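Local coordinates for protein pseudouridine synthase (Pyrococcus abyssi, PDB 2AUS) that probably isomerises uridine to pseudouridine in RNA, as the archaeal Cbf5 member of the TruB family of pseudouridine synthases, at residues I125-Q138 / R151-G165. Numbering follows the deposited sequence.
Sequences IRAVMKEFEGEIIQ and RTRKVYYIEILEIDG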
loop_
_atom_site.group_PDB
_atom_site.type_symbol
_atom_site.label_atom_id
_atom_site.label_comp_id
_atom_site.label_asym_id
_atom_site.label_seq_id
_atom_site.Cartn_x
_atom_site.Cartn_y
_atom_site.Cartn_z
ATOM N N ILE A 125 -2.173 2.168 -37.134
ATOM C CA ILE A 125 -2.565 1.559 -35.865
ATOM C C ILE A 125 -3.990 1.022 -35.945
ATOM O O ILE A 125 -4.256 -0.112 -35.543
ATOM C CB ILE A 125 -2.498 2.566 -34.693
ATOM C CG1 ILE A 125 -1.084 3.139 -34.565
ATOM C CG2 ILE A 125 -2.893 1.869 -33.392
ATOM C CD1 ILE A 125 -0.933 4.168 -33.457
ATOM N N ARG A 126 -4.904 1.840 -36.457
ATOM C CA ARG A 126 -6.301 1.439 -36.573
ATOM C C ARG A 126 -6.521 0.249 -37.497
ATOM O O ARG A 126 -7.373 -0.598 -37.229
ATOM C CB ARG A 126 -7.163 2.609 -37.050
ATOM C CG ARG A 126 -7.533 3.591 -35.950
ATOM C CD ARG A 126 -8.844 4.295 -36.269
ATOM N NE ARG A 126 -9.410 4.950 -35.094
ATOM C CZ ARG A 126 -8.875 6.012 -34.502
ATOM N NH1 ARG A 126 -7.759 6.545 -34.979
ATOM N NH2 ARG A 126 -9.454 6.538 -33.427
ATOM N N ALA A 127 -5.753 0.182 -38.581
ATOM C CA ALA A 127 -5.891 -0.912 -39.534
ATOM C C ALA A 127 -5.371 -2.223 -38.961
ATOM O O ALA A 127 -6.010 -3.266 -39.102
ATOM C CB ALA A 127 -5.153 -0.577 -40.826
ATOM N N VAL A 128 -4.211 -2.167 -38.315
ATOM C CA VAL A 128 -3.600 -3.353 -37.729
ATOM C C VAL A 128 -4.394 -3.911 -36.555
ATOM O O VAL A 128 -4.498 -5.128 -36.387
ATOM C CB VAL A 128 -2.170 -3.060 -37.252
ATOM C CG1 VAL A 128 -1.609 -4.259 -36.510
ATOM C CG2 VAL A 128 -1.298 -2.723 -38.447
ATOM N N MET A 129 -4.950 -3.028 -35.736
ATOM C CA MET A 129 -5.725 -3.476 -34.590
ATOM C C MET A 129 -7.103 -3.929 -35.027
ATOM O O MET A 129 -7.891 -4.434 -34.228
ATOM C CB MET A 129 -5.832 -2.363 -33.550
ATOM C CG MET A 129 -4.539 -2.138 -32.792
ATOM S SD MET A 129 -4.690 -0.869 -31.544
ATOM C CE MET A 129 -5.705 -1.719 -30.314
ATOM N N LYS A 130 -7.390 -3.747 -36.310
ATOM C CA LYS A 130 -8.671 -4.161 -36.857
ATOM C C LYS A 130 -8.518 -5.607 -37.319
ATOM O O LYS A 130 -9.470 -6.381 -37.304
ATOM C CB LYS A 130 -9.058 -3.265 -38.038
ATOM C CG LYS A 130 -10.476 -3.475 -38.546
ATOM C CD LYS A 130 -11.501 -3.114 -37.479
ATOM C CE LYS A 130 -12.930 -3.318 -37.973
ATOM N NZ LYS A 130 -13.933 -3.010 -36.912
ATOM N N GLU A 131 -7.299 -5.968 -37.705
ATOM C CA GLU A 131 -7.009 -7.313 -38.180
ATOM C C GLU A 131 -6.794 -8.310 -37.043
ATOM O O GLU A 131 -6.754 -9.518 -37.278
ATOM C CB GLU A 131 -5.766 -7.301 -39.076
ATOM C CG GLU A 131 -4.456 -7.181 -38.306
ATOM C CD GLU A 131 -3.236 -7.117 -39.206
ATOM O OE1 GLU A 131 -3.156 -6.187 -40.039
ATOM O OE2 GLU A 131 -2.360 -7.999 -39.076
ATOM N N PHE A 132 -6.632 -7.817 -35.817
ATOM C CA PHE A 132 -6.431 -8.716 -34.685
ATOM C C PHE A 132 -7.739 -9.239 -34.120
ATOM O O PHE A 132 -7.744 -10.072 -33.215
ATOM C CB PHE A 132 -5.616 -8.047 -33.579
ATOM C CG PHE A 132 -4.143 -8.266 -33.717
ATOM C CD1 PHE A 132 -3.382 -7.464 -34.560
ATOM C CD2 PHE A 132 -3.524 -9.316 -33.051
ATOM C CE1 PHE A 132 -2.023 -7.706 -34.739
ATOM C CE2 PHE A 132 -2.168 -9.569 -33.222
ATOM C CZ PHE A 132 -1.414 -8.761 -34.070
ATOM N N GLU A 133 -8.848 -8.742 -34.652
ATOM C CA GLU A 133 -10.155 -9.203 -34.216
ATOM C C GLU A 133 -10.352 -10.581 -34.837
ATOM O O GLU A 133 -10.178 -10.758 -36.041
ATOM C CB GLU A 133 -11.245 -8.242 -34.687
ATOM C CG GLU A 133 -11.224 -6.904 -33.972
ATOM C CD GLU A 133 -12.116 -5.878 -34.632
ATOM O OE1 GLU A 133 -11.819 -5.495 -35.783
ATOM O OE2 GLU A 133 -13.115 -5.460 -34.007
ATOM N N GLY A 134 -10.698 -11.552 -34.004
ATOM C CA GLY A 134 -10.887 -12.907 -34.484
ATOM C C GLY A 134 -9.880 -13.819 -33.815
ATOM O O GLY A 134 -9.381 -13.507 -32.733
ATOM N N GLU A 135 -9.568 -14.940 -34.455
ATOM C CA GLU A 135 -8.614 -15.888 -33.898
ATOM C C GLU A 135 -7.210 -15.313 -33.768
ATOM O O GLU A 135 -6.719 -14.625 -34.662
ATOM C CB GLU A 135 -8.539 -17.147 -34.766
ATOM C CG GLU A 135 -9.820 -17.964 -34.837
ATOM C CD GLU A 135 -10.286 -18.449 -33.476
ATOM O OE1 GLU A 135 -9.434 -18.920 -32.688
ATOM O OE2 GLU A 135 -11.504 -18.374 -33.201
ATOM N N ILE A 136 -6.576 -15.601 -32.640
ATOM C CA ILE A 136 -5.208 -15.175 -32.388
ATOM C C ILE A 136 -4.550 -16.330 -31.650
ATOM O O ILE A 136 -5.236 -17.141 -31.029
ATOM C CB ILE A 136 -5.138 -13.893 -31.516
ATOM C CG1 ILE A 136 -5.835 -14.120 -30.177
ATOM C CG2 ILE A 136 -5.768 -12.722 -32.257
ATOM C CD1 ILE A 136 -4.886 -14.367 -29.028
ATOM N N ILE A 137 -3.232 -16.426 -31.733
ATOM C CA ILE A 137 -2.528 -17.495 -31.046
ATOM C C ILE A 137 -1.526 -16.878 -30.091
ATOM O O ILE A 137 -0.768 -15.993 -30.465
ATOM C CB ILE A 137 -1.816 -18.429 -32.044
ATOM C CG1 ILE A 137 -2.861 -19.121 -32.927
ATOM C CG2 ILE A 137 -0.988 -19.465 -31.290
ATOM C CD1 ILE A 137 -2.283 -20.022 -33.999
ATOM N N GLN A 138 -1.528 -17.345 -28.849
ATOM C CA GLN A 138 -0.641 -16.801 -27.830
ATOM C C GLN A 138 0.165 -17.872 -27.103
ATOM O O GLN A 138 -0.301 -18.996 -26.931
ATOM C CB GLN A 138 -1.477 -16.004 -26.828
ATOM C CG GLN A 138 -2.838 -16.625 -26.565
ATOM C CD GLN A 138 -3.655 -15.854 -25.546
ATOM O OE1 GLN A 138 -3.778 -14.631 -25.628
ATOM N NE2 GLN A 138 -4.228 -16.572 -24.583
ATOM N N ARG A 151 -3.652 -21.812 -26.561
ATOM C CA ARG A 151 -2.820 -21.437 -27.697
ATOM C C ARG A 151 -3.605 -20.560 -28.660
ATOM O O ARG A 151 -3.174 -19.462 -28.997
ATOM C CB ARG A 151 -2.316 -22.687 -28.424
ATOM C CG ARG A 151 -1.156 -23.393 -27.743
ATOM C CD ARG A 151 0.145 -23.186 -28.508
ATOM N NE ARG A 151 0.580 -21.791 -28.517
ATOM C CZ ARG A 151 1.606 -21.328 -29.233
ATOM N NH1 ARG A 151 2.308 -22.145 -30.005
ATOM N NH2 ARG A 151 1.934 -20.043 -29.174
ATOM N N THR A 152 -4.759 -21.043 -29.104
ATOM C CA THR A 152 -5.592 -20.276 -30.026
ATOM C C THR A 152 -6.828 -19.745 -29.311
ATOM O O THR A 152 -7.622 -20.512 -28.779
ATOM C CB THR A 152 -6.031 -21.135 -31.240
ATOM O OG1 THR A 152 -7.031 -20.434 -31.988
ATOM C CG2 THR A 152 -6.595 -22.468 -30.782
ATOM N N ARG A 153 -6.984 -18.427 -29.295
ATOM C CA ARG A 153 -8.125 -17.806 -28.628
ATOM C C ARG A 153 -8.791 -16.793 -29.535
ATOM O O ARG A 153 -8.186 -16.314 -30.489
ATOM C CB ARG A 153 -7.678 -17.135 -27.324
ATOM C CG ARG A 153 -7.533 -18.097 -26.155
ATOM C CD ARG A 153 -8.903 -18.600 -25.713
ATOM N NE ARG A 153 -8.815 -19.559 -24.614
ATOM C CZ ARG A 153 -8.433 -20.825 -24.754
ATOM N NH1 ARG A 153 -8.109 -21.294 -25.954
ATOM N NH2 ARG A 153 -8.354 -21.617 -23.690
ATOM N N LYS A 154 -10.035 -16.451 -29.230
ATOM C CA LYS A 154 -10.760 -15.512 -30.063
ATOM C C LYS A 154 -10.982 -14.126 -29.462
ATOM O O LYS A 154 -11.380 -13.982 -28.305
ATOM C CB LYS A 154 -12.108 -16.119 -30.460
ATOM C CG LYS A 154 -12.919 -15.260 -31.408
ATOM C CD LYS A 154 -14.090 -16.041 -31.993
ATOM C CE LYS A 154 -14.903 -15.179 -32.955
ATOM N NZ LYS A 154 -14.054 -14.636 -34.056
ATOM N N VAL A 155 -10.699 -13.114 -30.275
ATOM C CA VAL A 155 -10.890 -11.723 -29.904
ATOM C C VAL A 155 -12.173 -11.307 -30.617
ATOM O O VAL A 155 -12.215 -11.227 -31.839
ATOM C CB VAL A 155 -9.716 -10.857 -30.394
ATOM C CG1 VAL A 155 -9.984 -9.386 -30.096
ATOM C CG2 VAL A 155 -8.432 -11.304 -29.717
ATOM N N TYR A 156 -13.224 -11.061 -29.852
ATOM C CA TYR A 156 -14.509 -10.692 -30.424
ATOM C C TYR A 156 -14.551 -9.287 -31.000
ATOM O O TYR A 156 -15.255 -9.035 -31.978
ATOM C CB TYR A 156 -15.595 -10.851 -29.368
ATOM C CG TYR A 156 -15.677 -12.260 -28.828
ATOM C CD1 TYR A 156 -16.036 -13.325 -29.658
ATOM C CD2 TYR A 156 -15.378 -12.535 -27.493
ATOM C CE1 TYR A 156 -16.092 -14.627 -29.169
ATOM C CE2 TYR A 156 -15.435 -13.834 -26.994
ATOM C CZ TYR A 156 -15.790 -14.874 -27.839
ATOM O OH TYR A 156 -15.836 -16.163 -27.358
ATOM N N TYR A 157 -13.802 -8.373 -30.393
ATOM C CA TYR A 157 -13.773 -6.999 -30.860
ATOM C C TYR A 157 -12.684 -6.172 -30.203
ATOM O O TYR A 157 -12.309 -6.405 -29.055
ATOM C CB TYR A 157 -15.138 -6.328 -30.636
ATOM C CG TYR A 157 -15.606 -6.295 -29.191
ATOM C CD1 TYR A 157 -15.107 -5.355 -28.285
ATOM C CD2 TYR A 157 -16.552 -7.205 -28.733
ATOM C CE1 TYR A 157 -15.547 -5.326 -26.955
ATOM C CE2 TYR A 157 -16.995 -7.190 -27.412
ATOM C CZ TYR A 157 -16.492 -6.248 -26.528
ATOM O OH TYR A 157 -16.955 -6.238 -25.226
ATOM N N ILE A 158 -12.168 -5.218 -30.965
ATOM C CA ILE A 158 -11.147 -4.303 -30.496
ATOM C C ILE A 158 -11.634 -2.928 -30.907
ATOM O O ILE A 158 -11.649 -2.593 -32.089
ATOM C CB ILE A 158 -9.783 -4.561 -31.158
ATOM C CG1 ILE A 158 -9.201 -5.879 -30.651
ATOM C CG2 ILE A 158 -8.835 -3.413 -30.853
ATOM C CD1 ILE A 158 -7.845 -6.215 -31.244
ATOM N N GLU A 159 -12.058 -2.145 -29.923
ATOM C CA GLU A 159 -12.557 -0.803 -30.161
ATOM C C GLU A 159 -11.559 0.229 -29.638
ATOM O O GLU A 159 -11.361 0.364 -28.433
ATOM C CB GLU A 159 -13.904 -0.636 -29.463
ATOM C CG GLU A 159 -14.327 0.806 -29.249
ATOM C CD GLU A 159 -15.510 0.921 -28.304
ATOM O OE1 GLU A 159 -15.448 0.341 -27.195
ATOM O OE2 GLU A 159 -16.496 1.602 -28.664
ATOM N N ILE A 160 -10.922 0.949 -30.553
ATOM C CA ILE A 160 -9.961 1.974 -30.168
ATOM C C ILE A 160 -10.709 3.194 -29.653
ATOM O O ILE A 160 -11.503 3.801 -30.371
ATOM C CB ILE A 160 -9.078 2.382 -31.359
ATOM C CG1 ILE A 160 -8.223 1.189 -31.789
ATOM C CG2 ILE A 160 -8.200 3.569 -30.976
ATOM C CD1 ILE A 160 -7.336 1.450 -32.979
ATOM N N LEU A 161 -10.466 3.532 -28.393
ATOM C CA LEU A 161 -11.112 4.675 -27.775
ATOM C C LEU A 161 -10.355 5.942 -28.142
ATOM O O LEU A 161 -10.922 6.868 -28.719
ATOM C CB LEU A 161 -11.153 4.506 -26.255
ATOM C CG LEU A 161 -11.963 3.310 -25.728
ATOM C CD1 LEU A 161 -11.880 3.269 -24.212
ATOM C CD2 LEU A 161 -13.419 3.426 -26.171
ATOM N N GLU A 162 -9.066 5.978 -27.822
ATOM C CA GLU A 162 -8.255 7.147 -28.131
ATOM C C GLU A 162 -6.835 6.789 -28.540
ATOM O O GLU A 162 -6.278 5.784 -28.101
ATOM C CB GLU A 162 -8.193 8.091 -26.926
ATOM C CG GLU A 162 -9.542 8.554 -26.406
ATOM C CD GLU A 162 -9.408 9.570 -25.289
ATOM O OE1 GLU A 162 -8.339 9.598 -24.643
ATOM O OE2 GLU A 162 -10.375 10.326 -25.048
ATOM N N ILE A 163 -6.257 7.633 -29.386
ATOM C CA ILE A 163 -4.888 7.448 -29.837
ATOM C C ILE A 163 -4.150 8.769 -29.683
ATOM O O ILE A 163 -4.527 9.764 -30.300
ATOM C CB ILE A 163 -4.811 7.046 -31.323
ATOM C CG1 ILE A 163 -5.457 5.677 -31.539
ATOM C CG2 ILE A 163 -3.352 7.036 -31.773
ATOM C CD1 ILE A 163 -5.465 5.225 -32.982
ATOM N N ASP A 164 -3.114 8.785 -28.852
ATOM C CA ASP A 164 -2.321 9.993 -28.674
ATOM C C ASP A 164 -0.853 9.617 -28.860
ATOM O O ASP A 164 -0.181 9.184 -27.920
ATOM C CB ASP A 164 -2.530 10.602 -27.283
ATOM C CG ASP A 164 -1.955 12.021 -27.173
ATOM O OD1 ASP A 164 -0.997 12.344 -27.918
ATOM O OD2 ASP A 164 -2.447 12.811 -26.337
ATOM N N GLY A 165 -0.366 9.769 -30.085
ATOM C CA GLY A 165 1.015 9.442 -30.372
ATOM C C GLY A 165 1.313 7.964 -30.197
ATOM O O GLY A 165 0.859 7.130 -30.977
#
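I158 and I160 of strand 152-164 pack against M129 beneath helix 122-131, where the chain runs antiparallel to that strand and then joins its edge as strand 134-137, an edge strand of the antiparallel sheet in the TruB-type catalytic domain. M129 suits the seam because its flexible thioether bends at chi3 (72°): CE lies 3.6 Å from I158 CG2, the two side chains crossing at about a right angle, while SD rests 3.8 Å from I160 CD1. Farther along, the flat R126 guanidinium offers one face to the methyls I163 CD1 and I160 CG2, and its NH1 forms a salt bridge with E122.

At the turn from helix to strand, E133 OE2 accepts the backbone N-H of I158 at 3.2 Å, nearly straight (166°) but from above the carboxylate plane; OE1 pairs with K130 NZ. With an alanine at E133, the I158 N-H would probably lose this acceptor and K130 NZ its charged mate. G134 takes backbone angles (phi 118°) at which a CB would press on the preceding carbonyl O, hence glycine, and begins the ladder by exchanging two backbone bonds with V155. I136 and R153 repeat the pattern, with V155 CG2 against I136 CG1. Bent at chi2 and chi3, the R151 side chain turns back and brings I137 CG2 over one guanidinium face, 3.5 Å above the plane and offset toward the rim, while NE and NH2 both reach Q138 O weakly, at 3.3 Å each.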